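Local atomic coordinates of rhodopsin (Todarodes pacificus, PDB entry 2Z73), a protein that detects dim light through its bound retinal, whose photoisomerization from 11-cis to all-trans switches on G-protein signalling to phospholipase C in squid vision. Residues 73-78 with 119-124; 267-272 with 305-310. One frame throughout, in Å; residues are numbered along the deposited sequence.

Contact 1: 73-78 with 119-124; sequences IINLAF and GFMSIM. With RET (retinal), chain D; BOG (octyl beta-D-glucopyranoside), chain C.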
ATOM      1  N   ILE A  73       7.334   7.082  -2.529  1.00 48.00           N
ATOM      2  CA  ILE A  73       6.621   7.259  -1.265  1.00 51.34           C
ATOM      3  C   ILE A  73       5.411   8.166  -1.470  1.00 51.60           C
ATOM      4  O   ILE A  73       4.319   7.899  -0.967  1.00 50.28           O
ATOM      5  CB  ILE A  73       7.528   7.889  -0.169  1.00 54.82           C
ATOM      6  CG1 ILE A  73       8.467   6.831   0.415  1.00 56.97           C
ATOM      7  CG2 ILE A  73       6.676   8.479   0.954  1.00 55.71           C
ATOM      8  CD1 ILE A  73       9.429   7.376   1.471  1.00 57.24           C
ATOM      9  N   ILE A  74       5.617   9.242  -2.218  1.00 49.33           N
ATOM     10  CA  ILE A  74       4.541  10.169  -2.484  1.00 47.96           C
ATOM     11  C   ILE A  74       3.462   9.459  -3.289  1.00 46.40           C
ATOM     12  O   ILE A  74       2.277   9.521  -2.954  1.00 46.65           O
ATOM     13  CB  ILE A  74       5.072  11.425  -3.233  1.00 49.04           C
ATOM     14  CG1 ILE A  74       5.944  12.250  -2.273  1.00 49.58           C
ATOM     15  CG2 ILE A  74       3.915  12.284  -3.749  1.00 46.66           C
ATOM     16  CD1 ILE A  74       6.696  13.385  -2.920  1.00 46.80           C
ATOM     17  N   ASN A  75       3.882   8.772  -4.347  1.00 45.66           N
ATOM     18  CA  ASN A  75       2.955   8.046  -5.206  1.00 44.23           C
ATOM     19  C   ASN A  75       2.115   7.070  -4.375  1.00 44.03           C
ATOM     20  O   ASN A  75       0.905   6.937  -4.591  1.00 40.89           O
ATOM     21  CB  ASN A  75       3.723   7.288  -6.295  1.00 43.83           C
ATOM     22  CG  ASN A  75       2.797   6.572  -7.260  1.00 47.79           C
ATOM     23  OD1 ASN A  75       2.085   7.207  -8.039  1.00 48.34           O
ATOM     24  ND2 ASN A  75       2.793   5.249  -7.207  1.00 52.84           N
ATOM     25  N   LEU A  76       2.771   6.396  -3.429  1.00 42.58           N
ATOM     26  CA  LEU A  76       2.105   5.439  -2.549  1.00 40.80           C
ATOM     27  C   LEU A  76       1.057   6.167  -1.695  1.00 41.84           C
ATOM     28  O   LEU A  76      -0.066   5.689  -1.522  1.00 41.88           O
ATOM     29  CB  LEU A  76       3.132   4.788  -1.623  1.00 41.84           C
ATOM     30  CG  LEU A  76       2.983   3.322  -1.227  1.00 42.41           C
ATOM     31  CD1 LEU A  76       3.843   3.059  -0.001  1.00 40.93           C
ATOM     32  CD2 LEU A  76       1.530   2.977  -0.926  1.00 44.78           C
ATOM     33  N   ALA A  77       1.433   7.325  -1.158  1.00 41.96           N
ATOM     34  CA  ALA A  77       0.530   8.101  -0.326  1.00 41.12           C
ATOM     35  C   ALA A  77      -0.667   8.614  -1.119  1.00 42.02           C
ATOM     36  O   ALA A  77      -1.773   8.688  -0.586  1.00 43.48           O
ATOM     37  CB  ALA A  77       1.270   9.258   0.312  1.00 39.81           C
ATOM     38  N   PHE A  78      -0.455   8.982  -2.380  1.00 41.79           N
ATOM     39  CA  PHE A  78      -1.556   9.478  -3.208  1.00 43.93           C
ATOM     40  C   PHE A  78      -2.513   8.306  -3.404  1.00 45.62           C
ATOM     41  O   PHE A  78      -3.736   8.453  -3.333  1.00 46.20           O
ATOM     42  CB  PHE A  78      -1.051   9.943  -4.579  1.00 45.88           C
ATOM     43  CG  PHE A  78      -2.137  10.462  -5.479  1.00 48.45           C
ATOM     44  CD1 PHE A  78      -2.347  11.823  -5.627  1.00 48.71           C
ATOM     45  CD2 PHE A  78      -2.988   9.582  -6.143  1.00 49.59           C
ATOM     46  CE1 PHE A  78      -3.386  12.305  -6.414  1.00 49.30           C
ATOM     47  CE2 PHE A  78      -4.034  10.059  -6.935  1.00 49.24           C
ATOM     48  CZ  PHE A  78      -4.232  11.417  -7.068  1.00 48.09           C
ATOM     49  N   GLY A 119      -5.177  -0.443  -5.162  1.00 50.68           N
ATOM     50  CA  GLY A 119      -4.725  -1.550  -4.344  1.00 48.72           C
ATOM     51  C   GLY A 119      -3.578  -2.158  -5.132  1.00 49.10           C
ATOM     52  O   GLY A 119      -2.548  -2.535  -4.572  1.00 46.35           O
ATOM     53  N   PHE A 120      -3.752  -2.236  -6.450  1.00 47.46           N
ATOM     54  CA  PHE A 120      -2.705  -2.783  -7.307  1.00 49.62           C
ATOM     55  C   PHE A 120      -1.536  -1.808  -7.345  1.00 50.30           C
ATOM     56  O   PHE A 120      -0.386  -2.208  -7.480  1.00 52.49           O
ATOM     57  CB  PHE A 120      -3.221  -3.001  -8.743  1.00 49.31           C
ATOM     58  CG  PHE A 120      -4.236  -4.105  -8.879  1.00 44.46           C
ATOM     59  CD1 PHE A 120      -5.274  -3.987  -9.795  1.00 44.23           C
ATOM     60  CD2 PHE A 120      -4.147  -5.263  -8.108  1.00 45.35           C
ATOM     61  CE1 PHE A 120      -6.227  -5.007  -9.953  1.00 45.50           C
ATOM     62  CE2 PHE A 120      -5.087  -6.293  -8.250  1.00 47.09           C
ATOM     63  CZ  PHE A 120      -6.137  -6.161  -9.182  1.00 46.88           C
ATOM     64  N   MET A 121      -1.846  -0.522  -7.217  1.00 53.82           N
ATOM     65  CA  MET A 121      -0.830   0.525  -7.259  1.00 50.63           C
ATOM     66  C   MET A 121       0.023   0.579  -6.006  1.00 50.18           C
ATOM     67  O   MET A 121       1.224   0.816  -6.092  1.00 52.74           O
ATOM     68  CB  MET A 121      -1.467   1.890  -7.495  1.00 51.00           C
ATOM     69  CG  MET A 121      -0.472   2.944  -7.957  1.00 52.48           C
ATOM     70  SD  MET A 121      -1.254   4.395  -8.737  1.00 57.64           S
ATOM     71  CE  MET A 121      -1.094   5.590  -7.460  1.00 57.71           C
ATOM     72  N   SER A 122      -0.573   0.355  -4.843  1.00 48.58           N
ATOM     73  CA  SER A 122       0.219   0.397  -3.632  1.00 50.45           C
ATOM     74  C   SER A 122       1.316  -0.676  -3.567  1.00 50.78           C
ATOM     75  O   SER A 122       2.433  -0.392  -3.126  1.00 50.60           O
ATOM     76  CB  SER A 122      -0.690   0.342  -2.406  1.00 50.13           C
ATOM     77  OG  SER A 122      -1.324   1.596  -2.228  1.00 49.16           O
ATOM     78  N   ILE A 123       1.025  -1.897  -4.012  1.00 51.64           N
ATOM     79  CA  ILE A 123       2.042  -2.953  -4.000  1.00 53.82           C
ATOM     80  C   ILE A 123       3.059  -2.759  -5.114  1.00 52.80           C
ATOM     81  O   ILE A 123       4.255  -2.967  -4.910  1.00 52.74           O
ATOM     82  CB  ILE A 123       1.454  -4.360  -4.183  1.00 56.37           C
ATOM     83  CG1 ILE A 123      -0.020  -4.263  -4.574  1.00 58.22           C
ATOM     84  CG2 ILE A 123       1.690  -5.186  -2.930  1.00 55.13           C
ATOM     85  CD1 ILE A 123      -0.619  -5.571  -5.019  1.00 60.13           C
ATOM     86  N   MET A 124       2.596  -2.370  -6.296  1.00 53.55           N
ATOM     87  CA  MET A 124       3.528  -2.173  -7.403  1.00 54.40           C
ATOM     88  C   MET A 124       4.458  -0.997  -7.096  1.00 54.77           C
ATOM     89  O   MET A 124       5.629  -0.993  -7.500  1.00 54.74           O
ATOM     90  CB  MET A 124       2.781  -1.929  -8.712  1.00 52.57           C
ATOM     91  CG  MET A 124       3.675  -2.019  -9.926  1.00 53.91           C
ATOM     92  SD  MET A 124       4.733  -3.492  -9.903  1.00 54.29           S
ATOM     93  CE  MET A 124       3.666  -4.719 -10.601  1.00 52.31           C
TER
HETATM   94  C1  RET D1000      -6.644  -9.270  -4.875  1.00 54.64           C
HETATM   95  C2  RET D1000      -5.515  -9.909  -4.017  1.00 56.03           C
HETATM   96  C3  RET D1000      -4.899  -9.005  -2.962  1.00 59.21           C
HETATM   97  C4  RET D1000      -4.455  -7.646  -3.530  1.00 58.46           C
HETATM   98  C5  RET D1000      -5.525  -6.987  -4.401  1.00 58.59           C
HETATM   99  C6  RET D1000      -6.525  -7.697  -5.016  1.00 57.36           C
HETATM  100  C7  RET D1000      -7.594  -7.029  -5.869  1.00 56.24           C
HETATM  101  C8  RET D1000      -8.631  -6.227  -5.366  1.00 54.05           C
HETATM  102  C9  RET D1000      -9.690  -5.455  -6.032  1.00 52.16           C
HETATM  103  C10 RET D1000     -10.475  -4.795  -5.171  1.00 49.84           C
HETATM  104  C11 RET D1000     -11.576  -3.881  -5.390  1.00 47.63           C
HETATM  105  C12 RET D1000     -12.337  -3.242  -4.451  1.00 49.35           C
HETATM  106  C13 RET D1000     -12.448  -3.304  -2.942  1.00 46.46           C
HETATM  107  C14 RET D1000     -13.275  -2.439  -2.281  1.00 41.26           C
HETATM  108  C15 RET D1000     -13.452  -2.447  -0.824  1.00 39.18           C
HETATM  109  C16 RET D1000      -6.658  -9.931  -6.253  1.00 52.61           C
HETATM  110  C17 RET D1000      -7.983  -9.696  -4.189  1.00 51.45           C
HETATM  111  C18 RET D1000      -5.297  -5.499  -4.454  1.00 58.95           C
HETATM  112  C19 RET D1000      -9.791  -5.422  -7.544  1.00 49.13           C
HETATM  113  C20 RET D1000     -11.596  -4.376  -2.225  1.00 45.59           C
HETATM  114  C1  BOG C1005      17.791   8.658   0.727  1.00100.97           C
HETATM  115  O1  BOG C1005      17.150   7.462   0.597  1.00 93.99           O
HETATM  116  C2  BOG C1005      18.189   8.605   2.179  1.00103.78           C
HETATM  117  O2  BOG C1005      17.035   8.511   3.099  1.00105.33           O
HETATM  118  C3  BOG C1005      18.897   9.876   2.320  1.00105.97           C
HETATM  119  O3  BOG C1005      19.283   9.832   3.646  1.00105.83           O
HETATM  120  C4  BOG C1005      20.112   9.935   1.307  1.00106.64           C
HETATM  121  O4  BOG C1005      20.795  11.142   1.437  1.00107.27           O
HETATM  122  C5  BOG C1005      19.670   9.968  -0.095  1.00106.27           C
HETATM  123  O5  BOG C1005      18.975   8.732  -0.209  1.00103.92           O
HETATM  124  C6  BOG C1005      20.885  10.012  -1.115  1.00107.22           C
HETATM  125  O6  BOG C1005      20.345  10.060  -2.542  1.00106.49           O
HETATM  126  C1' BOG C1005      16.076   7.848  -0.213  1.00 83.53           C
HETATM  127  C2' BOG C1005      15.586   6.559  -0.649  1.00 77.28           C
HETATM  128  C3' BOG C1005      14.162   6.609  -0.213  1.00 71.90           C
HETATM  129  C4' BOG C1005      13.961   5.259   0.185  1.00 67.89           C
HETATM  130  C5' BOG C1005      12.488   5.140   0.302  1.00 61.85           C
HETATM  131  C6' BOG C1005      12.372   4.113   1.288  1.00 59.91           C
HETATM  132  C7' BOG C1005      10.910   4.044   1.462  1.00 60.11           C
HETATM  133  C8' BOG C1005      10.811   3.566   2.803  1.00 54.52           C

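Contact 2: 267-272 with 305-310; sequences VSQFLL and KASAIH. With RET (retinal), chain D.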
ATOM      1  N   VAL A 267       5.188  -3.458   3.401  1.00 52.56           N
ATOM      2  CA  VAL A 267       4.834  -4.532   2.475  1.00 50.63           C
ATOM      3  C   VAL A 267       4.132  -5.620   3.297  1.00 50.28           C
ATOM      4  O   VAL A 267       3.091  -6.142   2.905  1.00 51.66           O
ATOM      5  CB  VAL A 267       6.081  -5.121   1.786  1.00 50.16           C
ATOM      6  CG1 VAL A 267       5.761  -6.470   1.162  1.00 52.67           C
ATOM      7  CG2 VAL A 267       6.548  -4.190   0.700  1.00 50.35           C
ATOM      8  N   SER A 268       4.704  -5.945   4.447  1.00 48.56           N
ATOM      9  CA  SER A 268       4.127  -6.968   5.311  1.00 48.30           C
ATOM     10  C   SER A 268       2.733  -6.547   5.705  1.00 47.91           C
ATOM     11  O   SER A 268       1.828  -7.371   5.808  1.00 49.74           O
ATOM     12  CB  SER A 268       4.969  -7.137   6.574  1.00 48.41           C
ATOM     13  OG  SER A 268       6.354  -7.102   6.261  1.00 49.03           O
ATOM     14  N   GLN A 269       2.572  -5.249   5.930  1.00 49.88           N
ATOM     15  CA  GLN A 269       1.288  -4.687   6.325  1.00 50.91           C
ATOM     16  C   GLN A 269       0.258  -4.938   5.221  1.00 51.36           C
ATOM     17  O   GLN A 269      -0.853  -5.428   5.473  1.00 49.33           O
ATOM     18  CB  GLN A 269       1.455  -3.187   6.596  1.00 49.23           C
ATOM     19  CG  GLN A 269       0.167  -2.443   6.836  1.00 51.36           C
ATOM     20  CD  GLN A 269      -0.457  -1.944   5.553  1.00 51.39           C
ATOM     21  OE1 GLN A 269       0.030  -1.000   4.936  1.00 49.79           O
ATOM     22  NE2 GLN A 269      -1.540  -2.578   5.143  1.00 55.34           N
ATOM     23  N   PHE A 270       0.652  -4.627   3.991  1.00 50.67           N
ATOM     24  CA  PHE A 270      -0.210  -4.809   2.837  1.00 49.16           C
ATOM     25  C   PHE A 270      -0.663  -6.254   2.717  1.00 48.39           C
ATOM     26  O   PHE A 270      -1.862  -6.535   2.655  1.00 47.17           O
ATOM     27  CB  PHE A 270       0.534  -4.382   1.570  1.00 51.91           C
ATOM     28  CG  PHE A 270      -0.311  -4.415   0.338  1.00 52.80           C
ATOM     29  CD1 PHE A 270      -0.535  -5.613  -0.343  1.00 56.21           C
ATOM     30  CD2 PHE A 270      -0.941  -3.260  -0.114  1.00 52.98           C
ATOM     31  CE1 PHE A 270      -1.380  -5.659  -1.454  1.00 55.47           C
ATOM     32  CE2 PHE A 270      -1.784  -3.295  -1.218  1.00 55.42           C
ATOM     33  CZ  PHE A 270      -2.007  -4.497  -1.890  1.00 54.83           C
ATOM     34  N   LEU A 271       0.303  -7.167   2.672  1.00 49.00           N
ATOM     35  CA  LEU A 271       0.013  -8.596   2.559  1.00 49.75           C
ATOM     36  C   LEU A 271      -0.906  -9.093   3.675  1.00 49.53           C
ATOM     37  O   LEU A 271      -1.944  -9.709   3.409  1.00 49.72           O
ATOM     38  CB  LEU A 271       1.316  -9.396   2.568  1.00 48.19           C
ATOM     39  CG  LEU A 271       2.250  -9.005   1.422  1.00 50.04           C
ATOM     40  CD1 LEU A 271       3.561  -9.748   1.542  1.00 49.36           C
ATOM     41  CD2 LEU A 271       1.569  -9.296   0.091  1.00 49.27           C
ATOM     42  N   LEU A 272      -0.529  -8.830   4.922  1.00 49.02           N
ATOM     43  CA  LEU A 272      -1.338  -9.249   6.061  1.00 50.07           C
ATOM     44  C   LEU A 272      -2.739  -8.674   5.973  1.00 48.91           C
ATOM     45  O   LEU A 272      -3.692  -9.282   6.449  1.00 49.07           O
ATOM     46  CB  LEU A 272      -0.705  -8.785   7.378  1.00 53.45           C
ATOM     47  CG  LEU A 272       0.545  -9.518   7.843  1.00 56.87           C
ATOM     48  CD1 LEU A 272       1.136  -8.786   9.031  1.00 59.66           C
ATOM     49  CD2 LEU A 272       0.194 -10.953   8.206  1.00 56.81           C
ATOM     50  N   LYS A 305      -9.497  -2.911   3.456  1.00 45.57           N
ATOM     51  CA  LYS A 305      -9.673  -1.487   3.182  1.00 44.82           C
ATOM     52  C   LYS A 305      -8.845  -0.564   4.091  1.00 45.89           C
ATOM     53  O   LYS A 305      -8.376   0.487   3.653  1.00 47.94           O
ATOM     54  CB  LYS A 305     -11.152  -1.108   3.287  1.00 40.04           C
ATOM     55  CG  LYS A 305     -12.032  -1.719   2.217  1.00 36.20           C
ATOM     56  CD  LYS A 305     -13.369  -1.006   2.148  1.00 33.05           C
ATOM     57  CE  LYS A 305     -14.387  -1.765   1.317  1.00 33.45           C
ATOM     58  NZ  LYS A 305     -14.221  -1.633  -0.126  1.00 40.92           N
ATOM     59  N   ALA A 306      -8.671  -0.956   5.351  1.00 45.04           N
ATOM     60  CA  ALA A 306      -7.907  -0.144   6.286  1.00 42.98           C
ATOM     61  C   ALA A 306      -6.422  -0.147   5.938  1.00 42.38           C
ATOM     62  O   ALA A 306      -5.680   0.737   6.350  1.00 43.83           O
ATOM     63  CB  ALA A 306      -8.121  -0.644   7.715  1.00 40.02           C
ATOM     64  N   SER A 307      -5.987  -1.135   5.163  1.00 44.58           N
ATOM     65  CA  SER A 307      -4.575  -1.205   4.784  1.00 43.22           C
ATOM     66  C   SER A 307      -4.047   0.139   4.326  1.00 41.13           C
ATOM     67  O   SER A 307      -2.946   0.516   4.666  1.00 41.80           O
ATOM     68  CB  SER A 307      -4.342  -2.230   3.661  1.00 42.09           C
ATOM     69  OG  SER A 307      -2.967  -2.274   3.264  1.00 39.88           O
ATOM     70  N   ALA A 308      -4.841   0.867   3.556  1.00 45.53           N
ATOM     71  CA  ALA A 308      -4.400   2.155   3.034  1.00 47.89           C
ATOM     72  C   ALA A 308      -4.202   3.265   4.071  1.00 49.44           C
ATOM     73  O   ALA A 308      -3.904   4.401   3.705  1.00 53.34           O
ATOM     74  CB  ALA A 308      -5.360   2.629   1.939  1.00 44.17           C
ATOM     75  N   ILE A 309      -4.355   2.952   5.354  1.00 46.36           N
ATOM     76  CA  ILE A 309      -4.183   3.972   6.382  1.00 45.55           C
ATOM     77  C   ILE A 309      -3.027   3.644   7.315  1.00 47.93           C
ATOM     78  O   ILE A 309      -2.907   4.249   8.384  1.00 51.06           O
ATOM     79  CB  ILE A 309      -5.406   4.083   7.294  1.00 43.51           C
ATOM     80  CG1 ILE A 309      -5.412   2.886   8.253  1.00 43.35           C
ATOM     81  CG2 ILE A 309      -6.682   4.170   6.454  1.00 45.55           C
ATOM     82  CD1 ILE A 309      -6.280   3.044   9.462  1.00 43.32           C
ATOM     83  N   HIS A 310      -2.171   2.706   6.930  1.00 46.31           N
ATOM     84  CA  HIS A 310      -1.100   2.316   7.825  1.00 42.25           C
ATOM     85  C   HIS A 310       0.286   2.887   7.603  1.00 41.01           C
ATOM     86  O   HIS A 310       0.948   3.252   8.560  1.00 44.63           O
ATOM     87  CB  HIS A 310      -1.032   0.793   7.894  1.00 41.21           C
ATOM     88  CG  HIS A 310      -2.199   0.176   8.598  1.00 39.06           C
ATOM     89  ND1 HIS A 310      -2.846  -0.948   8.127  1.00 41.53           N
ATOM     90  CD2 HIS A 310      -2.840   0.529   9.737  1.00 36.45           C
ATOM     91  CE1 HIS A 310      -3.837  -1.257   8.944  1.00 38.70           C
ATOM     92  NE2 HIS A 310      -3.854  -0.378   9.929  1.00 38.21           N
TER
HETATM   93  C1  RET D1000      -6.644  -9.270  -4.875  1.00 54.64           C
HETATM   94  C2  RET D1000      -5.515  -9.909  -4.017  1.00 56.03           C
HETATM   95  C3  RET D1000      -4.899  -9.005  -2.962  1.00 59.21           C
HETATM   96  C4  RET D1000      -4.455  -7.646  -3.530  1.00 58.46           C
HETATM   97  C5  RET D1000      -5.525  -6.987  -4.401  1.00 58.59           C
HETATM   98  C6  RET D1000      -6.525  -7.697  -5.016  1.00 57.36           C
HETATM   99  C7  RET D1000      -7.594  -7.029  -5.869  1.00 56.24           C
HETATM  100  C8  RET D1000      -8.631  -6.227  -5.366  1.00 54.05           C
HETATM  101  C9  RET D1000      -9.690  -5.455  -6.032  1.00 52.16           C
HETATM  102  C10 RET D1000     -10.475  -4.795  -5.171  1.00 49.84           C
HETATM  103  C11 RET D1000     -11.576  -3.881  -5.390  1.00 47.63           C
HETATM  104  C12 RET D1000     -12.337  -3.242  -4.451  1.00 49.35           C
HETATM  105  C13 RET D1000     -12.448  -3.304  -2.942  1.00 46.46           C
HETATM  106  C14 RET D1000     -13.275  -2.439  -2.281  1.00 41.26           C
HETATM  107  C15 RET D1000     -13.452  -2.447  -0.824  1.00 39.18           C
HETATM  108  C16 RET D1000      -6.658  -9.931  -6.253  1.00 52.61           C
HETATM  109  C17 RET D1000      -7.983  -9.696  -4.189  1.00 51.45           C
HETATM  110  C18 RET D1000      -5.297  -5.499  -4.454  1.00 58.95           C
HETATM  111  C19 RET D1000      -9.791  -5.422  -7.544  1.00 49.13           C
HETATM  112  C20 RET D1000     -11.596  -4.376  -2.225  1.00 45.59           C

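Contact 1: 73-78 with 119-124
Met121 reaches across from one transmembrane helix to the side-chain amide of Asn75 on another. From its CB, which points toward segment 73-78, CG continues anti to the backbone N (chi1 -163°) and lies 4.1 Å from Asn75 ND2. The sulphur SD carries the chain past the amide, 4.4 Å from Asn75 OD1. A bend at chi3 (105°) then brings the terminal methyl CE to 3.6 Å from that same OD1, and close to the backbone O of Asn75 as well. The two side chains run across one another at a slant, a van der Waals fit for which a long, unbranched, flexible methionine is well suited. Asn75 has its polar bonds elsewhere: OD1 accepts from Trp160 NE1 and ND2 makes a weak bond to Thr125, so OD1 of the buried amide is satisfied while Met121 packs beside it. Trp160 also touches Met121, and helices 70-87, 104-138 and 149-167 thus meet here, at the junction of transmembrane helices 2, 3 and 4 of the rhodopsin-like receptor bundle. At the next residue along each helix, methyl CD2 of Leu76 lies 3.4 Å from Ser122 OG, near the closest backbone approach, where the two CA atoms are 5.5 Å apart. The Ser122 hydroxyl hydrogen-bonds to Phe118 O one turn back, and it also bonds Asp80 and Ser79. A small serine suits this place, letting the helices close up while its hydroxyl links Asp80 and Ser79 of helix 70-87 to helix 104-138. The far side of segment 119-124 belongs to the retinal pocket: Phe120 CE2 lies 3.5 Å from retinal C7, and Gly119 C lies 3.8 Å from retinal C18, the glycine having no CB to crowd that methyl.

Contact 2: 267-272 with 305-310
This is a sparse, partly buried contact between transmembrane helices 6 and 7, in which Gln269 and Phe270 of helix 246-286 meet Ser307 and His310, just beyond the retinal-bearing Lys305. Gln269 does most of the touching. CG stands anti to the backbone N (chi1 172°), and a bend at chi2 (-88°) swings the amide against segment 305-310, with CD 3.4 Å from Ser307 OG. His310 receives the aliphatic part of the same chain: its ND1 is 3.6 Å from Gln269 CG, and CD lies in the ring plane at the edge, the amide and imidazole planes being 64° apart. Were an alanine to stand in for His310, this edge would be lost, and the Gln269 side chain would probably be freer to turn. Small Ser307 admits close backbone approach, its CA 6.0 Å from that of Phe270, whose CD2 lies 4.1 Å from Ser307 OG; the Phe270 ring also stacks with Trp274 and packs on helix 104-138. Two residues before Ser307, Lys305 takes no part in this interface; its chain runs to the retinal and, bending at chi4, ends in a covalent 1.3 Å link from NZ to retinal C15, with Tyr111 OH hydrogen-bonded to NZ. Asn311, Pro312 and Tyr315, which follow directly, belong to the NPxxY motif; NPxxY is shared by class A receptors, and a chromophore-bearing lysine just upstream of it on transmembrane helix 7 is the hallmark of the opsin subfamily.

In the fold
Both contacts lie near the middle of the seven-helix bundle, their centres 11 Å apart, yet they join different helices: 73-78 with 119-124 ties helices 2 and 3, and 267-272 with 305-310 ties helices 6 and 7. Contact 1 is wholly buried, its polar groups bonded to residues outside the two segments, Trp160 for Asn75 and Asp80 for Ser122; contact 2 is only partly buried and smaller, resting on a glutamine chain and an imidazole edge. Phe270 bridges them, its CZ 3.3 Å from Ile123 CG1 and its ring against Ser122. Retinal links them too: segment 119-124 lines its pocket by packing, while segment 305-310 holds it covalently.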